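Local coordinates for putative uncharacterized protein (Xanthomonas campestris pv. campestris, PDB 3RQA) that is of unknown function but carries an atypical PilZ domain of the cyclic di-GMP receptor family and self-assembles into a tetramer through a bundle of helices, at residues A43-L48 with L139-D144; L159-L164 with D170-H175; I111-P116 with G125-Q130. All blocks are in the same frame, centred on the assembly; numbering follows the deposited sequence.

Interaction 1: residues A43-L48 with L139-D144; sequences ATAETL and LQLPAD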
loop_
_atom_site.group_PDB
_atom_site.type_symbol
_atom_site.label_atom_id
_atom_site.label_comp_id
_atom_site.label_asym_id
_atom_site.label_seq_id
_atom_site.Cartn_x
_atom_site.Cartn_y
_atom_site.Cartn_z
ATOM N N ALA C 43 15.504 -10.864 10.535
ATOM C CA ALA C 43 15.460 -10.601 9.098
ATOM C C ALA C 43 14.627 -9.361 8.740
ATOM O O ALA C 43 14.962 -8.624 7.817
ATOM C CB ALA C 43 14.920 -11.831 8.367
ATOM N N THR C 44 13.545 -9.125 9.471
ATOM C CA THR C 44 12.700 -7.958 9.214
ATOM C C THR C 44 13.491 -6.697 9.560
ATOM O O THR C 44 13.502 -5.727 8.797
ATOM C CB THR C 44 11.409 -7.995 10.067
ATOM O OG1 THR C 44 10.658 -9.171 9.741
ATOM C CG2 THR C 44 10.552 -6.763 9.801
ATOM N N ALA C 45 14.149 -6.724 10.715
ATOM C CA ALA C 45 14.961 -5.595 11.152
ATOM C C ALA C 45 16.103 -5.401 10.149
ATOM O O ALA C 45 16.315 -4.292 9.655
ATOM C CB ALA C 45 15.516 -5.852 12.556
ATOM N N GLU C 46 16.820 -6.475 9.831
ATOM C CA GLU C 46 17.929 -6.385 8.876
ATOM C C GLU C 46 17.463 -5.830 7.525
ATOM O O GLU C 46 18.104 -4.955 6.950
ATOM C CB GLU C 46 18.590 -7.762 8.661
ATOM C CG GLU C 46 19.617 -7.784 7.514
ATOM C CD GLU C 46 20.359 -9.110 7.371
ATOM O OE1 GLU C 46 19.873 -10.133 7.883
ATOM O OE2 GLU C 46 21.430 -9.127 6.726
ATOM N N THR C 47 16.342 -6.340 7.030
ATOM C CA THR C 47 15.815 -5.895 5.744
ATOM C C THR C 47 15.473 -4.418 5.785
ATOM O O THR C 47 15.757 -3.691 4.849
ATOM C CB THR C 47 14.573 -6.712 5.329
ATOM O OG1 THR C 47 14.957 -8.081 5.133
ATOM C CG2 THR C 47 13.980 -6.168 4.023
ATOM N N LEU C 48 14.869 -3.978 6.878
ATOM C CA LEU C 48 14.524 -2.584 7.035
ATOM C C LEU C 48 15.773 -1.693 6.936
ATOM O O LEU C 48 15.792 -0.712 6.194
ATOM C CB LEU C 48 13.848 -2.358 8.401
ATOM C CG LEU C 48 13.797 -0.896 8.873
ATOM C CD1 LEU C 48 13.099 -0.043 7.824
ATOM C CD2 LEU C 48 13.086 -0.800 10.231
ATOM N N LEU C 139 12.004 0.141 13.905
ATOM C CA LEU C 139 12.965 -0.921 14.096
ATOM C C LEU C 139 12.673 -1.386 15.531
ATOM O O LEU C 139 12.692 -0.573 16.464
ATOM C CB LEU C 139 14.391 -0.373 13.997
ATOM C CG LEU C 139 15.544 -1.364 14.209
ATOM C CD1 LEU C 139 15.638 -2.335 13.016
ATOM C CD2 LEU C 139 16.853 -0.597 14.385
ATOM N N GLN C 140 12.356 -2.664 15.712
ATOM C CA GLN C 140 12.102 -3.159 17.058
ATOM C C GLN C 140 13.206 -4.130 17.391
ATOM O O GLN C 140 13.509 -5.018 16.601
ATOM C CB GLN C 140 10.748 -3.864 17.158
ATOM C CG GLN C 140 9.559 -2.964 16.879
ATOM C CD GLN C 140 8.291 -3.451 17.562
ATOM O OE1 GLN C 140 7.223 -2.864 17.400
ATOM N NE2 GLN C 140 8.407 -4.520 18.337
ATOM N N LEU C 141 13.814 -3.951 18.554
ATOM C CA LEU C 141 14.906 -4.807 18.984
ATOM C C LEU C 141 14.731 -5.328 20.417
ATOM O O LEU C 141 14.753 -4.552 21.377
ATOM C CB LEU C 141 16.230 -4.043 18.893
ATOM C CG LEU C 141 16.634 -3.495 17.515
ATOM C CD1 LEU C 141 17.997 -2.806 17.612
ATOM C CD2 LEU C 141 16.678 -4.625 16.507
ATOM N N PRO C 142 14.521 -6.645 20.574
ATOM C CA PRO C 142 14.359 -7.239 21.906
ATOM C C PRO C 142 15.573 -6.838 22.747
ATOM O O PRO C 142 16.696 -6.832 22.245
ATOM C CB PRO C 142 14.329 -8.731 21.613
ATOM C CG PRO C 142 13.605 -8.780 20.299
ATOM C CD PRO C 142 14.231 -7.630 19.518
ATOM N N ALA C 143 15.348 -6.493 24.013
ATOM C CA ALA C 143 16.441 -6.071 24.882
ATOM C C ALA C 143 16.136 -6.255 26.368
ATOM O O ALA C 143 14.986 -6.434 26.761
ATOM C CB ALA C 143 16.772 -4.613 24.612
ATOM N N ASP C 144 17.182 -6.212 27.185
ATOM C CA ASP C 144 17.042 -6.339 28.627
ATOM C C ASP C 144 17.551 -5.053 29.283
ATOM O O ASP C 144 18.459 -4.387 28.776
ATOM C CB ASP C 144 17.823 -7.548 29.151
ATOM C CG ASP C 144 17.202 -8.878 28.726
ATOM O OD1 ASP C 144 17.599 -9.939 29.260
ATOM O OD2 ASP C 144 16.312 -8.870 27.849
#

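Interaction 2: residues L159-L164 with D170-H175; sequences LRFAPL and DALERH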
loop_
_atom_site.group_PDB
_atom_site.type_symbol
_atom_site.label_atom_id
_atom_site.label_comp_id
_atom_site.label_asym_id
_atom_site.label_seq_id
_atom_site.Cartn_x
_atom_site.Cartn_y
_atom_site.Cartn_z
ATOM N N LEU C 159 19.621 -0.168 27.919
ATOM C CA LEU C 159 19.146 -1.428 27.382
ATOM C C LEU C 159 20.226 -2.126 26.543
ATOM O O LEU C 159 20.892 -1.496 25.722
ATOM C CB LEU C 159 17.907 -1.203 26.510
ATOM C CG LEU C 159 16.608 -0.573 27.037
ATOM C CD1 LEU C 159 16.111 -1.336 28.241
ATOM C CD2 LEU C 159 16.827 0.877 27.375
ATOM N N ARG C 160 20.382 -3.430 26.754
ATOM C CA ARG C 160 21.345 -4.219 25.996
ATOM C C ARG C 160 20.535 -5.107 25.058
ATOM O O ARG C 160 19.695 -5.885 25.522
ATOM C CB ARG C 160 22.184 -5.098 26.924
ATOM C CG ARG C 160 23.248 -5.889 26.180
ATOM C CD ARG C 160 23.248 -7.338 26.592
ATOM N NE ARG C 160 23.788 -7.540 27.934
ATOM C CZ ARG C 160 23.180 -8.248 28.883
ATOM N NH1 ARG C 160 22.005 -8.812 28.640
ATOM N NH2 ARG C 160 23.756 -8.403 30.069
ATOM N N PHE C 161 20.778 -4.991 23.751
ATOM C CA PHE C 161 20.036 -5.788 22.777
ATOM C C PHE C 161 20.344 -7.271 22.941
ATOM O O PHE C 161 21.454 -7.643 23.312
ATOM C CB PHE C 161 20.366 -5.377 21.320
ATOM C CG PHE C 161 20.213 -3.895 21.041
ATOM C CD1 PHE C 161 19.028 -3.227 21.346
ATOM C CD2 PHE C 161 21.264 -3.170 20.473
ATOM C CE1 PHE C 161 18.890 -1.861 21.098
ATOM C CE2 PHE C 161 21.142 -1.804 20.218
ATOM C CZ PHE C 161 19.953 -1.149 20.532
ATOM N N ALA C 162 19.342 -8.106 22.687
ATOM C CA ALA C 162 19.532 -9.549 22.739
ATOM C C ALA C 162 20.381 -9.809 21.485
ATOM O O ALA C 162 20.396 -8.979 20.578
ATOM C CB ALA C 162 18.188 -10.262 22.635
ATOM N N PRO C 163 21.105 -10.940 21.421
ATOM C CA PRO C 163 21.925 -11.195 20.228
ATOM C C PRO C 163 21.174 -10.890 18.946
ATOM O O PRO C 163 20.062 -11.370 18.749
ATOM C CB PRO C 163 22.281 -12.668 20.368
ATOM C CG PRO C 163 22.429 -12.805 21.853
ATOM C CD PRO C 163 21.218 -12.059 22.375
ATOM N N LEU C 164 21.796 -10.091 18.084
ATOM C CA LEU C 164 21.202 -9.672 16.819
ATOM C C LEU C 164 21.402 -10.624 15.646
ATOM O O LEU C 164 20.756 -10.468 14.612
ATOM C CB LEU C 164 21.751 -8.299 16.416
ATOM C CG LEU C 164 21.552 -7.175 17.440
ATOM C CD1 LEU C 164 22.589 -6.103 17.226
ATOM C CD2 LEU C 164 20.145 -6.608 17.324
ATOM N N ASP C 170 25.472 -6.847 11.340
ATOM C CA ASP C 170 26.188 -6.177 10.264
ATOM C C ASP C 170 25.441 -4.954 9.741
ATOM O O ASP C 170 26.029 -3.890 9.564
ATOM C CB ASP C 170 26.439 -7.130 9.103
ATOM C CG ASP C 170 27.307 -6.503 8.031
ATOM O OD1 ASP C 170 28.537 -6.424 8.252
ATOM O OD2 ASP C 170 26.763 -6.066 6.988
ATOM N N ALA C 171 24.146 -5.119 9.479
ATOM C CA ALA C 171 23.315 -4.023 8.984
ATOM C C ALA C 171 23.286 -2.877 9.998
ATOM O O ALA C 171 23.284 -1.711 9.620
ATOM C CB ALA C 171 21.886 -4.519 8.733
ATOM N N LEU C 172 23.247 -3.215 11.284
ATOM C CA LEU C 172 23.205 -2.177 12.320
ATOM C C LEU C 172 24.538 -1.432 12.407
ATOM O O LEU C 172 24.564 -0.200 12.551
ATOM C CB LEU C 172 22.859 -2.778 13.693
ATOM C CG LEU C 172 22.831 -1.830 14.903
ATOM C CD1 LEU C 172 21.930 -0.629 14.631
ATOM C CD2 LEU C 172 22.353 -2.604 16.134
ATOM N N GLU C 173 25.642 -2.179 12.327
ATOM C CA GLU C 173 26.960 -1.550 12.387
ATOM C C GLU C 173 27.100 -0.571 11.222
ATOM O O GLU C 173 27.527 0.567 11.413
ATOM C CB GLU C 173 28.072 -2.609 12.347
ATOM C CG GLU C 173 28.480 -3.106 13.731
ATOM C CD GLU C 173 29.333 -4.354 13.681
ATOM O OE1 GLU C 173 30.090 -4.537 12.701
ATOM O OE2 GLU C 173 29.253 -5.157 14.633
ATOM N N ARG C 174 26.729 -1.018 10.022
ATOM C CA ARG C 174 26.813 -0.152 8.850
ATOM C C ARG C 174 25.933 1.067 9.086
ATOM O O ARG C 174 26.347 2.202 8.839
ATOM C CB ARG C 174 26.334 -0.873 7.590
ATOM C CG ARG C 174 27.265 -1.960 7.082
ATOM C CD ARG C 174 26.564 -2.772 6.004
ATOM N NE ARG C 174 27.394 -3.864 5.511
ATOM C CZ ARG C 174 28.333 -3.736 4.579
ATOM N NH1 ARG C 174 28.567 -2.558 4.020
ATOM N NH2 ARG C 174 29.048 -4.791 4.222
ATOM N N HIS C 175 24.722 0.826 9.583
ATOM C CA HIS C 175 23.793 1.918 9.838
ATOM C C HIS C 175 24.388 2.970 10.769
ATOM O O HIS C 175 24.347 4.167 10.474
ATOM C CB HIS C 175 22.486 1.400 10.438
ATOM C CG HIS C 175 21.483 2.483 10.674
ATOM N ND1 HIS C 175 20.796 3.091 9.645
ATOM C CD2 HIS C 175 21.122 3.133 11.805
ATOM C CE1 HIS C 175 20.058 4.072 10.133
ATOM N NE2 HIS C 175 20.238 4.120 11.441
#

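Interaction 3: residues I111-P116 with G125-Q130; sequences IRLASP and GSVLLQ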
loop_
_atom_site.group_PDB
_atom_site.type_symbol
_atom_site.label_atom_id
_atom_site.label_comp_id
_atom_site.label_asym_id
_atom_site.label_seq_id
_atom_site.Cartn_x
_atom_site.Cartn_y
_atom_site.Cartn_z
ATOM N N ILE C 111 21.308 0.665 23.875
ATOM C CA ILE C 111 20.951 2.072 23.832
ATOM C C ILE C 111 20.575 2.654 25.198
ATOM O O ILE C 111 20.076 1.959 26.082
ATOM C CB ILE C 111 19.769 2.285 22.825
ATOM C CG1 ILE C 111 19.469 3.771 22.639
ATOM C CG2 ILE C 111 18.528 1.554 23.314
ATOM C CD1 ILE C 111 18.495 4.040 21.490
ATOM N N ARG C 112 20.853 3.940 25.360
ATOM C CA ARG C 112 20.529 4.665 26.575
ATOM C C ARG C 112 19.499 5.684 26.125
ATOM O O ARG C 112 19.802 6.550 25.295
ATOM C CB ARG C 112 21.756 5.393 27.110
ATOM C CG ARG C 112 21.506 6.272 28.327
ATOM C CD ARG C 112 22.818 6.905 28.807
ATOM N NE ARG C 112 23.183 8.097 28.041
ATOM C CZ ARG C 112 24.434 8.469 27.771
ATOM N NH1 ARG C 112 25.464 7.743 28.193
ATOM N NH2 ARG C 112 24.656 9.583 27.090
ATOM N N LEU C 113 18.280 5.559 26.648
ATOM C CA LEU C 113 17.198 6.467 26.294
ATOM C C LEU C 113 16.311 6.769 27.497
ATOM O O LEU C 113 16.324 6.036 28.497
ATOM C CB LEU C 113 16.370 5.865 25.152
ATOM C CG LEU C 113 15.761 4.478 25.375
ATOM C CD1 LEU C 113 14.531 4.573 26.261
ATOM C CD2 LEU C 113 15.390 3.871 24.031
ATOM N N ALA C 114 15.545 7.851 27.401
ATOM C CA ALA C 114 14.641 8.249 28.473
ATOM C C ALA C 114 13.311 7.504 28.342
ATOM O O ALA C 114 12.849 7.233 27.235
ATOM C CB ALA C 114 14.413 9.751 28.427
ATOM N N SER C 115 12.699 7.177 29.473
ATOM C CA SER C 115 11.435 6.445 29.474
ATOM C C SER C 115 10.446 7.017 30.493
ATOM O O SER C 115 10.818 7.346 31.623
ATOM C CB SER C 115 11.692 4.972 29.793
ATOM O OG SER C 115 10.569 4.165 29.484
ATOM N N PRO C 116 9.167 7.125 30.103
ATOM C CA PRO C 116 8.096 7.654 30.955
ATOM C C PRO C 116 8.088 7.039 32.350
ATOM O O PRO C 116 7.839 7.726 33.336
ATOM C CB PRO C 116 6.834 7.311 30.170
ATOM C CG PRO C 116 7.294 7.387 28.760
ATOM C CD PRO C 116 8.635 6.697 28.799
ATOM N N GLY C 125 12.112 -6.729 27.261
ATOM C CA GLY C 125 11.166 -6.062 26.386
ATOM C C GLY C 125 11.729 -5.719 25.016
ATOM O O GLY C 125 12.622 -6.384 24.508
ATOM N N SER C 126 11.197 -4.670 24.414
ATOM C CA SER C 126 11.663 -4.255 23.106
ATOM C C SER C 126 11.896 -2.769 22.979
ATOM O O SER C 126 11.070 -1.961 23.389
ATOM C CB SER C 126 10.678 -4.696 22.033
ATOM O OG SER C 126 10.726 -6.103 21.878
ATOM N N VAL C 127 13.049 -2.417 22.430
ATOM C CA VAL C 127 13.383 -1.023 22.176
ATOM C C VAL C 127 12.708 -0.706 20.838
ATOM O O VAL C 127 12.863 -1.465 19.883
ATOM C CB VAL C 127 14.917 -0.838 22.014
ATOM C CG1 VAL C 127 15.218 0.470 21.324
ATOM C CG2 VAL C 127 15.598 -0.891 23.372
ATOM N N LEU C 128 11.929 0.369 20.781
ATOM C CA LEU C 128 11.278 0.773 19.530
ATOM C C LEU C 128 11.980 2.027 19.036
ATOM O O LEU C 128 12.214 2.960 19.807
ATOM C CB LEU C 128 9.779 1.035 19.730
ATOM C CG LEU C 128 8.889 -0.216 19.633
ATOM C CD1 LEU C 128 9.260 -1.202 20.738
ATOM C CD2 LEU C 128 7.421 0.176 19.757
ATOM N N LEU C 129 12.324 2.035 17.749
ATOM C CA LEU C 129 13.049 3.144 17.147
ATOM C C LEU C 129 12.592 3.426 15.713
ATOM O O LEU C 129 12.318 2.495 14.954
ATOM C CB LEU C 129 14.533 2.776 17.113
ATOM C CG LEU C 129 15.664 3.490 17.851
ATOM C CD1 LEU C 129 15.322 3.745 19.307
ATOM C CD2 LEU C 129 16.911 2.606 17.727
ATOM N N GLN C 130 12.515 4.700 15.340
ATOM C CA GLN C 130 12.168 5.056 13.960
ATOM C C GLN C 130 13.494 5.530 13.384
ATOM O O GLN C 130 13.874 6.688 13.546
ATOM C CB GLN C 130 11.146 6.192 13.876
ATOM C CG GLN C 130 10.685 6.445 12.443
ATOM C CD GLN C 130 9.777 7.658 12.310
ATOM O OE1 GLN C 130 8.904 7.881 13.135
ATOM N NE2 GLN C 130 9.975 8.435 11.250
#

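Interaction 1: residues A43-L48 with L139-D144
Helix 42-55 passes over the start of strand 139-150 with A45 set against L139, their CA atoms 5.9 Å apart, and the N-to-C directions of the short helix and strand segments differ by 140°, closer to antiparallel than to parallel. The residue at the meeting point is a small one, A45, whose CB points at the strand and meets L139 CD1 at 3.5 Å, while A45 CA lies 3.8 Å from the same methyl. L139 reaches it with CG anti to the backbone N (chi1 179°), which swings the end of the side chain nearer the helix than its CB bond alone would suggest. One turn further on, L48 takes the other part of L139: its CD2 sits 3.9 Å from L139 CA and 4.0 Å from L139 CB. L141 CD2 makes a looser contact with A45 CB at 4.3 Å. The interface is wholly apolar, with no hydrogen bond across it. L168 of helix 165-185 touches both A45 and L141, F161 of strand 155-161 packs on L141, and L48 meets L83 of a second subunit, so helix 42-55 packs on the six-stranded antiparallel barrel of the atypical PilZ domain and also takes part in a subunit contact.

Interaction 2: residues L159-L164 with D170-H175
L164 and L172 cross at about a right angle, and the packing of this loop against the helix turns on that crossing. Each offers one methyl: L164 CD1 meets L172 CD2 at 3.7 Å. The two leucines come to the meeting from different rotamers. In L172, CG stands anti to the backbone N (chi1 178°), which carries the branch out from the helix toward the strand end; in L164, CG is anti to the carbonyl carbon instead (chi1 -57°), which sets it beside the backbone N with CD1 turned to L172. The same L172 CD2 is also the atom that approaches F161, lying 4.3 Å from F161 CE2 and coming to the ring obliquely. One methyl of the helix therefore serves two buried partners, the last residue of strand 155-161 and the loop residue that leads into the helix. The chain leaves the barrel of the PilZ domain at F161, turns through A162 and P163, and folds back so that helix 165-185 packs on the strand end it has just left.

Away from this contact, R174 NE forms a salt bridge with D170 OD2 at 2.7 Å, one helical turn apart; OD2 lies in the guanidinium plane, while NE comes to its syn side 26° out of the carboxylate plane. D170 OD2 is shared with R50 of helix 42-55, which also packs with L49 against A171. Helix 165-185 is thus flanked by helix 42-55, while F161 continues inward onto L141 of strand 139-150 and V127 of strand 124-129.

Interaction 3: residues I111-P116 with G125-Q130
I111 meets V127 and L129 through an extended side chain: CG1 is anti to the backbone N (chi1 -174°), and the second torsion is also near trans, which carries CD1 far from the strand. There it faces L129 CD1 tip to tip, at 3.9 Å. The same rotamer leaves CG2 between the backbone N and the carbonyl carbon, pointing at V127. I111 CG2 consequently touches both branches of the valine, standing 3.8 Å from V127 CG2 and 4.0 Å from V127 CG1, with the two side chains oblique to one another. L129 comes to its place with a first torsion of -117°, well away from a staggered value.

The backbones of these strands are not paired. Their short segments approach no closer than 10.1 Å between axes and run at 80° to each other, and even the nearest CA atoms, of I111 and V127, are 8.3 Å apart. This is the geometry of facing walls in a closed barrel: in the antiparallel six-stranded barrel of this PilZ domain, strands 110-115 and 124-129 stand three places apart in the order, and what joins them is side chains meeting in the interior. L113 adds a more distant contact, its CD2 lying 4.4 Å from V127 CG1. Other walls supply the rest of this core. V104 of strand 101-107 packs on I111 and L113, L159 of strand 155-161 lies against V127, and W106 and A31 reach L129. R112, whose side chain leaves the strand on the other side, forms a salt bridge with D15.

All three contacts draw on one closed antiparallel barrel, but in different ways. Interaction 3 joins facing walls across its interior; interactions 1 and 2, with centres about 8 Å apart, attach helices 42-55 and 165-185 to it. The centre of interaction 3 lies about 13 Å from that of interaction 1 and 14 Å from that of interaction 2. Along the chain, interaction 3 is nested within the loop closed by interaction 1, and interaction 2 follows both. Neighbouring strands connect them: 139-150 pairs with 124-129 on one side and 155-161 on the other, and 155-161 pairs with 110-115. The two helices are thereby joined through adjacent strands to the barrel core.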